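Long-range contacts in 2-hydroxyhepta-2,4-diene-1,7-dioate isomerase (Mycobacterium abscessus, PDB 3RR6), which is of unproven function but, as a probable metal-binding member of the fumarylacetoacetate hydrolase family, may act as an isomerase or an acetylpyruvate hydrolase: residues L7-S12 against P61-K66; G143-N148 against P176-D181; V16-I21 against R34-H39; E120-I125 against V228-T233. All blocks are in the same frame, centred on the assembly; numbering follows the deposited sequence.

How the contacts relate
Contact 3 lies in the N-terminal part of the chain, and contacts 2 and 4 in the core that carries the fumarylacetoacetate hydrolase fold; contact 1 joins strand 6-12 to the loop leading into that core, where Lys66 meets Val228 of contact 4. Strand 6-12 lies between strand 15-22, which contact 3 pairs with strand 32-36, and strand 172-179, which contact 2 pairs with strand 141-152; its pairing with strand 172-179 links the two parts. Strand 115-125 continues the run into contact 4. Centres of contacts 2 and 4 are about 9 Å apart, those of contacts 3 and 4 about 22 Å. Along the chain, contact 3 falls within the span of contact 1, and contact 2 within that of contact 4.

Contact 1: residues L7-S12 against P61-K66; sequences LGRIAS and PILASK. With EDO (1,2-ethanediol), chain P.
The side chain of Arg9, on the N-terminal strand 6-12, reaches across Pro61, Ile62 and Leu63 in the loop that leads from strand 57-58 towards strand 67-70. The touching parts run about 69° apart, and the backbones come closest where Gly8 faces Pro61. Here Pro61 meets the strand through CB, 3.9 Å from Gly8 CA and 4.0 Å from Leu7 O. The arginine covers more of the loop. With CG turned beside its own backbone N (chi1 -69°), its aliphatic part passes over the Pro61-Ile62 peptide: CG is 3.6 Å from Pro61 O, and CD is 3.7 Å from Ile62 N. A bend at chi3 (66°) then brings the guanidinium to Leu63, whose side chain crosses that of Arg9 at about a right angle. The methyl CD2 of Leu63 sits over the centre of one guanidinium face, 3.7 Å from Arg9 CZ. NH1 of Arg9 is hydrogen-bonded to the carbonyl O of Ala60, the residue just before the loop segment. An ethanediol, probably from the crystallisation liquor, takes an almost straight bond from Leu63 N to its O1, at 3.0 Å, and lies beside Ile62 CD1. Across the two segments the adhesion is therefore by van der Waals packing, and Pro61 O is buried by it without a polar partner in the model.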
loop_
_atom_site.group_PDB
_atom_site.type_symbol
_atom_site.label_atom_id
_atom_site.label_comp_id
_atom_site.label_asym_id
_atom_site.label_seq_id
_atom_site.Cartn_x
_atom_site.Cartn_y
_atom_site.Cartn_z
ATOM N N LEU A 7 -2.915 11.709 6.539
ATOM C CA LEU A 7 -1.550 12.194 6.449
ATOM C C LEU A 7 -0.988 11.844 5.101
ATOM O O LEU A 7 -1.226 10.753 4.575
ATOM C CB LEU A 7 -0.692 11.547 7.525
ATOM C CG LEU A 7 -1.164 11.827 8.946
ATOM C CD1 LEU A 7 -0.324 11.002 9.918
ATOM C CD2 LEU A 7 -1.090 13.312 9.285
ATOM N N GLY A 8 -0.209 12.752 4.540
ATOM C CA GLY A 8 0.443 12.476 3.276
ATOM C C GLY A 8 1.569 13.432 2.999
ATOM O O GLY A 8 2.011 14.164 3.891
ATOM N N ARG A 9 2.041 13.402 1.761
ATOM C CA ARG A 9 3.164 14.220 1.330
ATOM C C ARG A 9 2.773 14.921 0.043
ATOM O O ARG A 9 2.078 14.345 -0.794
ATOM C CB ARG A 9 4.417 13.368 1.107
ATOM C CG ARG A 9 4.995 12.794 2.397
ATOM C CD ARG A 9 6.107 11.796 2.149
ATOM N NE ARG A 9 7.285 12.419 1.549
ATOM C CZ ARG A 9 7.685 12.277 0.286
ATOM N NH1 ARG A 9 7.017 11.528 -0.591
ATOM N NH2 ARG A 9 8.785 12.917 -0.115
ATOM N N ILE A 10 3.185 16.175 -0.077
ATOM C CA ILE A 10 2.882 16.956 -1.271
ATOM C C ILE A 10 4.103 17.659 -1.802
ATOM O O ILE A 10 5.052 17.921 -1.073
ATOM C CB ILE A 10 1.778 18.014 -1.025
ATOM C CG1 ILE A 10 2.175 18.959 0.115
ATOM C CG2 ILE A 10 0.459 17.330 -0.740
ATOM C CD1 ILE A 10 1.673 20.356 -0.053
ATOM N N ALA A 11 4.055 17.932 -3.105
ATOM C CA ALA A 11 4.954 18.860 -3.754
ATOM C C ALA A 11 4.139 20.136 -3.967
ATOM O O ALA A 11 3.121 20.122 -4.667
ATOM C CB ALA A 11 5.428 18.293 -5.087
ATOM N N SER A 12 4.560 21.219 -3.318
ATOM C CA SER A 12 3.918 22.531 -3.481
ATOM C C SER A 12 4.831 23.453 -4.300
ATOM O O SER A 12 5.957 23.076 -4.634
ATOM C CB SER A 12 3.628 23.139 -2.104
ATOM O OG SER A 12 4.818 23.582 -1.469
ATOM N N PRO A 61 2.799 8.748 0.331
ATOM C CA PRO A 61 2.492 9.440 1.598
ATOM C C PRO A 61 3.499 9.296 2.737
ATOM O O PRO A 61 3.316 9.919 3.788
ATOM C CB PRO A 61 1.153 8.819 2.006
ATOM C CG PRO A 61 1.150 7.480 1.365
ATOM C CD PRO A 61 1.812 7.694 0.038
ATOM N N ILE A 62 4.530 8.484 2.547
ATOM C CA ILE A 62 5.495 8.220 3.612
ATOM C C ILE A 62 6.831 7.834 2.993
ATOM O O ILE A 62 6.876 7.331 1.865
ATOM C CB ILE A 62 4.963 7.087 4.538
ATOM C CG1 ILE A 62 5.608 7.145 5.916
ATOM C CG2 ILE A 62 5.143 5.726 3.886
ATOM C CD1 ILE A 62 4.943 8.115 6.847
ATOM N N LEU A 63 7.910 8.106 3.719
ATOM C CA LEU A 63 9.237 7.638 3.371
ATOM C C LEU A 63 9.486 6.334 4.132
ATOM O O LEU A 63 9.709 6.348 5.347
ATOM C CB LEU A 63 10.275 8.699 3.753
ATOM C CG LEU A 63 10.105 10.052 3.053
ATOM C CD1 LEU A 63 11.165 11.041 3.568
ATOM C CD2 LEU A 63 10.182 9.873 1.553
ATOM N N ALA A 64 9.361 5.212 3.423
ATOM C CA ALA A 64 9.495 3.877 4.014
ATOM C C ALA A 64 10.904 3.357 3.882
ATOM O O ALA A 64 11.509 3.483 2.817
ATOM C CB ALA A 64 8.530 2.891 3.315
ATOM N N SER A 65 11.432 2.755 4.943
ATOM C CA SER A 65 12.754 2.124 4.844
ATOM C C SER A 65 12.677 0.820 4.052
ATOM O O SER A 65 13.612 0.476 3.335
ATOM C CB SER A 65 13.400 1.910 6.216
ATOM O OG SER A 65 13.013 0.698 6.825
ATOM N N LYS A 66 11.558 0.108 4.170
ATOM C CA LYS A 66 11.321 -1.114 3.424
ATOM C C LYS A 66 9.829 -1.317 3.262
ATOM O O LYS A 66 9.037 -0.738 4.019
ATOM C CB LYS A 66 11.959 -2.329 4.106
ATOM C CG LYS A 66 11.462 -2.623 5.521
ATOM C CD LYS A 66 12.189 -3.834 6.109
ATOM C CE LYS A 66 11.977 -4.029 7.608
ATOM N NZ LYS A 66 12.465 -2.896 8.450
HETATM C C1 EDO P . 7.047 10.937 6.394
HETATM O O1 EDO P . 7.930 9.824 6.195
HETATM C C2 EDO P . 6.990 11.312 7.874
HETATM O O2 EDO P . 7.903 12.380 8.147
#

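Contact 2: residues G143-N148 against P176-D181; sequences GYTIGN and PWIVTD
Tyr144 and Val179 form an antiparallel hydrogen-bonded pair in the fumarylacetoacetate hydrolase core, joining strand 141-152 to the last residues of strand 172-179. The tight part of the contact is centred on this pair. Val179 N gives a 2.8 Å bond to Tyr144 O, and Tyr144 N returns one of 3.0 Å to Val179 O; the same Tyr144 carbonyl also receives a CA-H...O approach from Ile178. Beside the pair, Gly143 brings its bare CA to 3.3 Å from Val179 O, while the Ile178 methyl CG2 settles 3.7 Å from Gly143 C. One residue further along, Thr145 makes a third bond. With the hydroxyl opposite the backbone N about the CA-CB bond (chi1 -166°), OG1 is placed to donate to Trp177 O. The donor sits above the carbonyl plane, 59° out of it. Thr145 CB rests on Ile178 CG1 as well, at 4.0 Å.

The fit slackens at both ends. Opposite Ile146, strand 172-179 turns a corner at Pro176, which follows a cis peptide, and Ile146 meets it through CD1 against Pro176 CD, at 4.0 Å. Trp177 points away from strand 141-152: its NE1 is bonded to Ile253 O and its ring makes a cation-pi contact with Arg6. At the other end Thr180, partly exposed, turns its side chain outwards and bonds through OG1 to Met5 N. On the turned-away side, Pro176 CG sits 3.6 Å above the centre of one Trp177 ring face.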
loop_
_atom_site.group_PDB
_atom_site.type_symbol
_atom_site.label_atom_id
_atom_site.label_comp_id
_atom_site.label_asym_id
_atom_site.label_seq_id
_atom_site.Cartn_x
_atom_site.Cartn_y
_atom_site.Cartn_z
ATOM N N GLY A 143 -1.282 4.139 10.502
ATOM C CA GLY A 143 -2.551 4.095 9.803
ATOM C C GLY A 143 -2.448 3.255 8.549
ATOM O O GLY A 143 -1.521 2.450 8.406
ATOM N N TYR A 144 -3.404 3.458 7.648
ATOM C CA TYR A 144 -3.574 2.584 6.479
ATOM C C TYR A 144 -3.616 3.406 5.215
ATOM O O TYR A 144 -4.144 4.515 5.200
ATOM C CB TYR A 144 -4.855 1.747 6.596
ATOM C CG TYR A 144 -4.842 0.905 7.839
ATOM C CD1 TYR A 144 -4.219 -0.333 7.853
ATOM C CD2 TYR A 144 -5.362 1.389 9.028
ATOM C CE1 TYR A 144 -4.156 -1.089 9.002
ATOM C CE2 TYR A 144 -5.292 0.635 10.194
ATOM C CZ TYR A 144 -4.685 -0.590 10.174
ATOM O OH TYR A 144 -4.612 -1.332 11.330
ATOM N N THR A 145 -3.037 2.851 4.164
ATOM C CA THR A 145 -3.111 3.456 2.836
ATOM C C THR A 145 -3.362 2.350 1.807
ATOM O O THR A 145 -3.717 1.220 2.175
ATOM C CB THR A 145 -1.861 4.347 2.546
ATOM O OG1 THR A 145 -2.107 5.173 1.395
ATOM C CG2 THR A 145 -0.581 3.538 2.332
ATOM N N ILE A 146 -3.226 2.682 0.527
ATOM C CA ILE A 146 -3.466 1.726 -0.553
ATOM C C ILE A 146 -2.139 1.446 -1.247
ATOM O O ILE A 146 -1.292 2.335 -1.363
ATOM C CB ILE A 146 -4.485 2.264 -1.576
ATOM C CG1 ILE A 146 -5.684 2.873 -0.862
ATOM C CG2 ILE A 146 -4.922 1.141 -2.549
ATOM C CD1 ILE A 146 -6.715 3.493 -1.792
ATOM N N GLY A 147 -1.953 0.206 -1.680
ATOM C CA GLY A 147 -0.794 -0.175 -2.475
ATOM C C GLY A 147 -1.189 -0.984 -3.695
ATOM O O GLY A 147 -2.305 -1.491 -3.788
ATOM N N ASN A 148 -0.257 -1.090 -4.637
ATOM C CA ASN A 148 -0.406 -1.949 -5.815
ATOM C C ASN A 148 0.892 -2.746 -5.941
ATOM O O ASN A 148 1.940 -2.179 -6.253
ATOM C CB ASN A 148 -0.671 -1.068 -7.040
ATOM C CG ASN A 148 -1.137 -1.835 -8.271
ATOM O OD1 ASN A 148 -1.021 -3.052 -8.349
ATOM N ND2 ASN A 148 -1.646 -1.095 -9.268
ATOM N N PRO A 176 -3.551 7.290 -1.677
ATOM C CA PRO A 176 -3.165 8.708 -1.824
ATOM C C PRO A 176 -2.737 9.394 -0.525
ATOM O O PRO A 176 -2.138 10.470 -0.559
ATOM C CB PRO A 176 -4.450 9.350 -2.345
ATOM C CG PRO A 176 -5.516 8.531 -1.745
ATOM C CD PRO A 176 -5.012 7.123 -1.768
ATOM N N TRP A 177 -3.071 8.772 0.600
ATOM C CA TRP A 177 -2.802 9.310 1.928
ATOM C C TRP A 177 -3.001 8.200 2.937
ATOM O O TRP A 177 -3.544 7.141 2.608
ATOM C CB TRP A 177 -3.721 10.504 2.258
ATOM C CG TRP A 177 -5.151 10.313 1.863
ATOM C CD1 TRP A 177 -6.027 9.378 2.339
ATOM C CD2 TRP A 177 -5.874 11.084 0.900
ATOM N NE1 TRP A 177 -7.247 9.507 1.711
ATOM C CE2 TRP A 177 -7.182 10.555 0.833
ATOM C CE3 TRP A 177 -5.540 12.167 0.074
ATOM C CZ2 TRP A 177 -8.159 11.070 -0.030
ATOM C CZ3 TRP A 177 -6.529 12.693 -0.779
ATOM C CH2 TRP A 177 -7.814 12.132 -0.821
ATOM N N ILE A 178 -2.588 8.462 4.173
ATOM C CA ILE A 178 -2.665 7.497 5.258
ATOM C C ILE A 178 -3.782 7.905 6.206
ATOM O O ILE A 178 -3.760 9.014 6.730
ATOM C CB ILE A 178 -1.329 7.453 6.012
ATOM C CG1 ILE A 178 -0.225 6.937 5.095
ATOM C CG2 ILE A 178 -1.423 6.574 7.269
ATOM C CD1 ILE A 178 1.183 7.287 5.560
ATOM N N VAL A 179 -4.744 7.013 6.433
ATOM C CA VAL A 179 -5.871 7.299 7.339
ATOM C C VAL A 179 -5.561 6.715 8.703
ATOM O O VAL A 179 -5.308 5.517 8.823
ATOM C CB VAL A 179 -7.190 6.727 6.794
ATOM C CG1 VAL A 179 -8.360 7.092 7.713
ATOM C CG2 VAL A 179 -7.436 7.251 5.383
ATOM N N THR A 180 -5.553 7.558 9.732
ATOM C CA THR A 180 -5.084 7.134 11.047
ATOM C C THR A 180 -6.161 6.630 11.999
ATOM O O THR A 180 -5.816 6.041 13.022
ATOM C CB THR A 180 -4.367 8.273 11.771
ATOM O OG1 THR A 180 -5.318 9.321 12.030
ATOM C CG2 THR A 180 -3.199 8.781 10.955
ATOM N N ASP A 181 -7.437 6.859 11.692
ATOM C CA ASP A 181 -8.520 6.459 12.614
ATOM C C ASP A 181 -9.424 5.350 12.053
ATOM O O ASP A 181 -10.590 5.223 12.441
ATOM C CB ASP A 181 -9.336 7.693 13.048
ATOM C CG ASP A 181 -9.926 8.483 11.875
ATOM O OD1 ASP A 181 -9.483 8.327 10.711
ATOM O OD2 ASP A 181 -10.852 9.291 12.129
#

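Contact 3: residues V16-I21 against R34-H39; sequences VAFVSI and REIAEH. With EDO (1,2-ethanediol), chain L.
Phe18 and Ile36 meet within a beta hairpin made of strands 15-22 and 32-36, whose connecting residues 24-30 are not modelled. Backbone bonds set the register. Ser20 and Arg34 form an antiparallel hydrogen-bonded pair, with Ser20 N to Arg34 O at 2.9 Å and Arg34 N to Ser20 O at 2.8 Å; Ile36 N continues the series to Phe18 O in a nearly straight bond (173°). Between them Val19 and Glu35 are a non-hydrogen-bonded pair, and Val19 CA makes a CA-H...O contact of 3.2 Å with Arg34 O, the carbonyl just before Glu35.

The apolar part belongs to Phe18 and Ile36, which lie side by side and point the same way. CD1 of Ile36 comes obliquely to the Phe18 ring, 3.6 Å from CD2; Phe18 CG stands opposite its backbone N (chi1 -169°), which lays the ring alongside the isoleucine.

Charged groups find their partners mostly beyond the pair. Glu35 stretches out past Ala17, its OE2 3.7 Å from Ala17 CB, to a salt bridge with Arg49, while OE1 bonds to Thr47. Glu22 draws together the other face, bridging to Arg34 NE and accepting from Ser20 OG.

The return link from Phe18 N to Ile36 O runs through a water. It accepts from Phe18 N and donates to Ile36 O, each at 2.9 Å, and is weakly bonded to O1 of an ethanediol whose O2 reaches Ala37 O in a weak bond of 3.3 Å.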
loop_
_atom_site.group_PDB
_atom_site.type_symbol
_atom_site.label_atom_id
_atom_site.label_comp_id
_atom_site.label_asym_id
_atom_site.label_seq_id
_atom_site.Cartn_x
_atom_site.Cartn_y
_atom_site.Cartn_z
ATOM N N VAL A 16 8.548 20.463 -0.926
ATOM C CA VAL A 16 7.915 19.204 -0.496
ATOM C C VAL A 16 7.630 19.223 1.009
ATOM O O VAL A 16 8.446 19.714 1.788
ATOM C CB VAL A 16 8.817 18.004 -0.831
ATOM C CG1 VAL A 16 8.295 16.711 -0.196
ATOM C CG2 VAL A 16 8.954 17.857 -2.343
ATOM N N ALA A 17 6.476 18.691 1.411
ATOM C CA ALA A 17 6.029 18.771 2.801
ATOM C C ALA A 17 5.194 17.563 3.223
ATOM O O ALA A 17 4.487 16.979 2.410
ATOM C CB ALA A 17 5.211 20.041 3.000
ATOM N N PHE A 18 5.281 17.217 4.503
ATOM C CA PHE A 18 4.395 16.239 5.125
ATOM C C PHE A 18 3.204 17.038 5.641
ATOM O O PHE A 18 3.386 18.090 6.278
ATOM C CB PHE A 18 5.119 15.502 6.265
ATOM C CG PHE A 18 4.388 14.289 6.794
ATOM C CD1 PHE A 18 4.220 13.162 6.007
ATOM C CD2 PHE A 18 3.886 14.265 8.096
ATOM C CE1 PHE A 18 3.563 12.040 6.502
ATOM C CE2 PHE A 18 3.240 13.143 8.585
ATOM C CZ PHE A 18 3.068 12.039 7.779
ATOM N N VAL A 19 1.995 16.560 5.350
ATOM C CA VAL A 19 0.783 17.328 5.589
ATOM C C VAL A 19 -0.357 16.520 6.192
ATOM O O VAL A 19 -0.419 15.296 6.046
ATOM C CB VAL A 19 0.251 17.958 4.274
ATOM C CG1 VAL A 19 1.205 19.029 3.775
ATOM C CG2 VAL A 19 0.023 16.880 3.190
ATOM N N SER A 20 -1.253 17.240 6.870
ATOM C CA SER A 20 -2.577 16.745 7.216
ATOM C C SER A 20 -3.547 17.221 6.133
ATOM O O SER A 20 -3.588 18.415 5.808
ATOM C CB SER A 20 -3.003 17.279 8.591
ATOM O OG SER A 20 -4.354 16.963 8.890
ATOM N N ILE A 21 -4.321 16.298 5.565
ATOM C CA ILE A 21 -5.264 16.627 4.494
ATOM C C ILE A 21 -6.669 16.690 5.076
ATOM O O ILE A 21 -7.170 15.711 5.628
ATOM C CB ILE A 21 -5.189 15.603 3.340
ATOM C CG1 ILE A 21 -3.793 15.640 2.703
ATOM C CG2 ILE A 21 -6.268 15.896 2.288
ATOM C CD1 ILE A 21 -3.291 14.312 2.243
ATOM N N ARG A 34 -2.345 20.905 5.244
ATOM C CA ARG A 34 -1.767 21.691 6.337
ATOM C C ARG A 34 -0.393 21.123 6.696
ATOM O O ARG A 34 -0.288 19.966 7.099
ATOM C CB ARG A 34 -2.709 21.639 7.540
ATOM C CG ARG A 34 -2.309 22.497 8.729
ATOM C CD ARG A 34 -3.199 22.200 9.936
ATOM N NE ARG A 34 -4.603 22.524 9.687
ATOM C CZ ARG A 34 -5.182 23.696 9.953
ATOM N NH1 ARG A 34 -4.493 24.705 10.483
ATOM N NH2 ARG A 34 -6.472 23.863 9.679
ATOM N N GLU A 35 0.655 21.936 6.547
ATOM C CA GLU A 35 2.022 21.470 6.746
ATOM C C GLU A 35 2.308 21.117 8.206
ATOM O O GLU A 35 2.044 21.907 9.117
ATOM C CB GLU A 35 3.036 22.516 6.259
ATOM C CG GLU A 35 4.486 22.068 6.375
ATOM C CD GLU A 35 5.481 23.125 5.937
ATOM O OE1 GLU A 35 5.321 24.301 6.327
ATOM O OE2 GLU A 35 6.437 22.775 5.209
ATOM N N ILE A 36 2.880 19.936 8.407
ATOM C CA ILE A 36 3.249 19.449 9.726
ATOM C C ILE A 36 4.686 19.865 10.059
ATOM O O ILE A 36 5.595 19.747 9.232
ATOM C CB ILE A 36 3.055 17.914 9.805
ATOM C CG1 ILE A 36 1.561 17.599 9.861
ATOM C CG2 ILE A 36 3.752 17.306 11.010
ATOM C CD1 ILE A 36 1.235 16.124 9.631
ATOM N N ALA A 37 4.866 20.390 11.269
ATOM C CA ALA A 37 6.174 20.795 11.767
ATOM C C ALA A 37 6.914 19.632 12.417
ATOM O O ALA A 37 8.017 19.275 11.992
ATOM C CB ALA A 37 6.011 21.958 12.773
ATOM N N GLU A 38 6.319 19.050 13.454
ATOM C CA GLU A 38 6.973 18.006 14.238
ATOM C C GLU A 38 6.012 16.892 14.633
ATOM O O GLU A 38 4.791 17.043 14.546
ATOM C CB GLU A 38 7.584 18.597 15.510
ATOM C CG GLU A 38 8.738 19.553 15.278
ATOM C CD GLU A 38 9.295 20.085 16.584
ATOM O OE1 GLU A 38 10.103 19.383 17.240
ATOM O OE2 GLU A 38 8.910 21.208 16.962
ATOM N N HIS A 39 6.602 15.778 15.071
ATOM C CA HIS A 39 5.869 14.637 15.631
ATOM C C HIS A 39 4.907 13.994 14.631
ATOM O O HIS A 39 3.750 13.744 14.956
ATOM C CB HIS A 39 5.129 15.042 16.910
ATOM C CG HIS A 39 5.928 15.928 17.811
ATOM N ND1 HIS A 39 7.156 15.560 18.317
ATOM C CD2 HIS A 39 5.680 17.173 18.283
ATOM C CE1 HIS A 39 7.626 16.540 19.070
ATOM N NE2 HIS A 39 6.750 17.530 19.064
HETATM C C1 EDO L . 7.901 17.151 8.436
HETATM O O1 EDO L . 8.497 16.937 7.151
HETATM C C2 EDO L . 7.978 15.889 9.285
HETATM O O2 EDO L . 8.284 16.259 10.638
HETATM O O HOH W 1 6.480 18.929 6.579
#

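Contact 4: residues E120-I125 against V228-T233; sequences ELAIVI and VILTGT. With EDO (1,2-ethanediol), chain O.
Glu120 fills the hollow beneath the bend at Leu230-Gly232, its stem lying against the Gly232 carbonyl and its carboxylate tucked in beside Leu230 and Thr233. OE1 touches Leu230 CB at 3.2 Å and accepts from Gly232 N at 2.8 Å. That N-H comes from above the carboxylate plane, 58° out of it, in a rather bent bond (140°). OE2 leans instead on the CB of Thr233, which crosses the glutamate at about a right angle.

The next bump is Thr231. Its hydroxyl occupies the position between the backbone N and carbonyl carbon (chi1 59°), from which OG1 bonds to Leu121 O at 2.8 Å; Thr231 N meets the same oxygen almost head-on, so this buried carbonyl is gripped twice. The methyl CG2 of Thr231 is thereby turned to Ile123, whose CD1 presses on it at 3.5 Å. A water bridges the corner, accepting from Leu121 N and donating to Thr231 OG1 and Gly232 O.

Beyond it the chains pair regularly as antiparallel strands of the fumarylacetoacetate hydrolase core, with strand 228-230 alongside strand 115-125. Ile123 and Ile229 exchange two backbone bonds, Ile123 N to Ile229 O measuring 2.8 Å, and helix 210-220 covers their side chains through Val210 and Ile213. On the reverse face the small Ala122 leaves a dip into which two larger neighbours lean: Leu230 CD2 comes to 3.6 Å from Ala122 CB, Val228 CG1 to 4.0 Å. Leu174 packs on Ala122 and Val228 from this side, and Ile178 on Val124.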
loop_
_atom_site.group_PDB
_atom_site.type_symbol
_atom_site.label_atom_id
_atom_site.label_comp_id
_atom_site.label_asym_id
_atom_site.label_seq_id
_atom_site.Cartn_x
_atom_site.Cartn_y
_atom_site.Cartn_z
ATOM N N GLU A 120 -3.932 -3.796 -2.944
ATOM C CA GLU A 120 -3.746 -4.220 -1.545
ATOM C C GLU A 120 -3.988 -3.103 -0.538
ATOM O O GLU A 120 -3.715 -1.938 -0.800
ATOM C CB GLU A 120 -2.328 -4.773 -1.325
ATOM C CG GLU A 120 -1.853 -5.671 -2.462
ATOM C CD GLU A 120 -0.879 -6.751 -2.095
ATOM O OE1 GLU A 120 -0.424 -6.824 -0.939
ATOM O OE2 GLU A 120 -0.614 -7.591 -2.982
ATOM N N LEU A 121 -4.495 -3.484 0.627
ATOM C CA LEU A 121 -4.462 -2.624 1.811
ATOM C C LEU A 121 -3.037 -2.580 2.349
ATOM O O LEU A 121 -2.402 -3.627 2.519
ATOM C CB LEU A 121 -5.400 -3.165 2.894
ATOM C CG LEU A 121 -5.378 -2.413 4.226
ATOM C CD1 LEU A 121 -6.053 -1.056 4.081
ATOM C CD2 LEU A 121 -6.057 -3.235 5.334
ATOM N N ALA A 122 -2.540 -1.370 2.615
ATOM C CA ALA A 122 -1.188 -1.164 3.128
ATOM C C ALA A 122 -1.200 -0.686 4.570
ATOM O O ALA A 122 -1.839 0.309 4.891
ATOM C CB ALA A 122 -0.443 -0.135 2.250
ATOM N N ILE A 123 -0.480 -1.399 5.430
ATOM C CA ILE A 123 -0.241 -0.987 6.816
ATOM C C ILE A 123 0.984 -0.080 6.837
ATOM O O ILE A 123 2.008 -0.404 6.234
ATOM C CB ILE A 123 0.097 -2.214 7.678
ATOM C CG1 ILE A 123 -1.036 -3.237 7.690
ATOM C CG2 ILE A 123 0.452 -1.810 9.124
ATOM C CD1 ILE A 123 -0.567 -4.609 8.164
ATOM N N VAL A 124 0.898 1.048 7.535
ATOM C CA VAL A 124 2.058 1.903 7.756
ATOM C C VAL A 124 2.413 1.876 9.241
ATOM O O VAL A 124 1.594 2.241 10.098
ATOM C CB VAL A 124 1.843 3.353 7.280
ATOM C CG1 VAL A 124 3.144 4.161 7.455
ATOM C CG2 VAL A 124 1.355 3.385 5.807
ATOM N N ILE A 125 3.637 1.442 9.540
ATOM C CA ILE A 125 4.141 1.331 10.917
ATOM C C ILE A 125 4.479 2.712 11.478
ATOM O O ILE A 125 4.985 3.582 10.761
ATOM C CB ILE A 125 5.385 0.400 10.947
ATOM C CG1 ILE A 125 4.997 -1.010 10.475
ATOM C CG2 ILE A 125 6.081 0.392 12.309
ATOM C CD1 ILE A 125 4.033 -1.765 11.375
ATOM N N VAL A 228 6.218 -0.062 5.467
ATOM C CA VAL A 228 4.937 -0.429 4.877
ATOM C C VAL A 228 4.834 -1.944 4.812
ATOM O O VAL A 228 5.792 -2.608 4.421
ATOM C CB VAL A 228 4.810 0.167 3.478
ATOM C CG1 VAL A 228 3.567 -0.358 2.758
ATOM C CG2 VAL A 228 4.767 1.694 3.550
ATOM N N ILE A 229 3.681 -2.483 5.206
ATOM C CA ILE A 229 3.374 -3.899 5.003
ATOM C C ILE A 229 2.127 -4.018 4.128
ATOM O O ILE A 229 1.037 -3.584 4.513
ATOM C CB ILE A 229 3.138 -4.678 6.311
ATOM C CG1 ILE A 229 4.303 -4.493 7.281
ATOM C CG2 ILE A 229 2.933 -6.169 5.972
ATOM C CD1 ILE A 229 4.016 -5.039 8.698
ATOM N N LEU A 230 2.289 -4.587 2.937
ATOM C CA LEU A 230 1.158 -4.849 2.043
ATOM C C LEU A 230 0.510 -6.159 2.467
ATOM O O LEU A 230 1.197 -7.158 2.659
ATOM C CB LEU A 230 1.620 -4.922 0.592
ATOM C CG LEU A 230 2.354 -3.701 0.043
ATOM C CD1 LEU A 230 2.672 -3.906 -1.426
ATOM C CD2 LEU A 230 1.521 -2.434 0.235
ATOM N N THR A 231 -0.808 -6.158 2.603
ATOM C CA THR A 231 -1.497 -7.260 3.286
ATOM C C THR A 231 -2.017 -8.392 2.391
ATOM O O THR A 231 -2.655 -9.313 2.887
ATOM C CB THR A 231 -2.655 -6.726 4.136
ATOM O OG1 THR A 231 -3.589 -6.031 3.298
ATOM C CG2 THR A 231 -2.125 -5.790 5.240
ATOM N N GLY A 232 -1.714 -8.336 1.099
ATOM C CA GLY A 232 -2.115 -9.373 0.143
ATOM C C GLY A 232 -3.159 -8.859 -0.839
ATOM O O GLY A 232 -3.556 -7.699 -0.794
ATOM N N THR A 233 -3.580 -9.725 -1.760
ATOM C CA THR A 233 -4.486 -9.300 -2.835
ATOM C C THR A 233 -5.498 -10.401 -3.106
ATOM O O THR A 233 -5.159 -11.575 -3.023
ATOM C CB THR A 233 -3.688 -8.918 -4.113
ATOM O OG1 THR A 233 -4.491 -8.087 -4.962
ATOM C CG2 THR A 233 -3.236 -10.142 -4.893
HETATM C C1 EDO O . -6.219 -14.241 -3.064
HETATM O O1 EDO O . -5.327 -14.073 -1.952
HETATM C C2 EDO O . -6.112 -15.650 -3.610
HETATM O O2 EDO O . -4.875 -15.820 -4.310
HETATM O O HOH W 2 -5.010 -6.380 1.048
#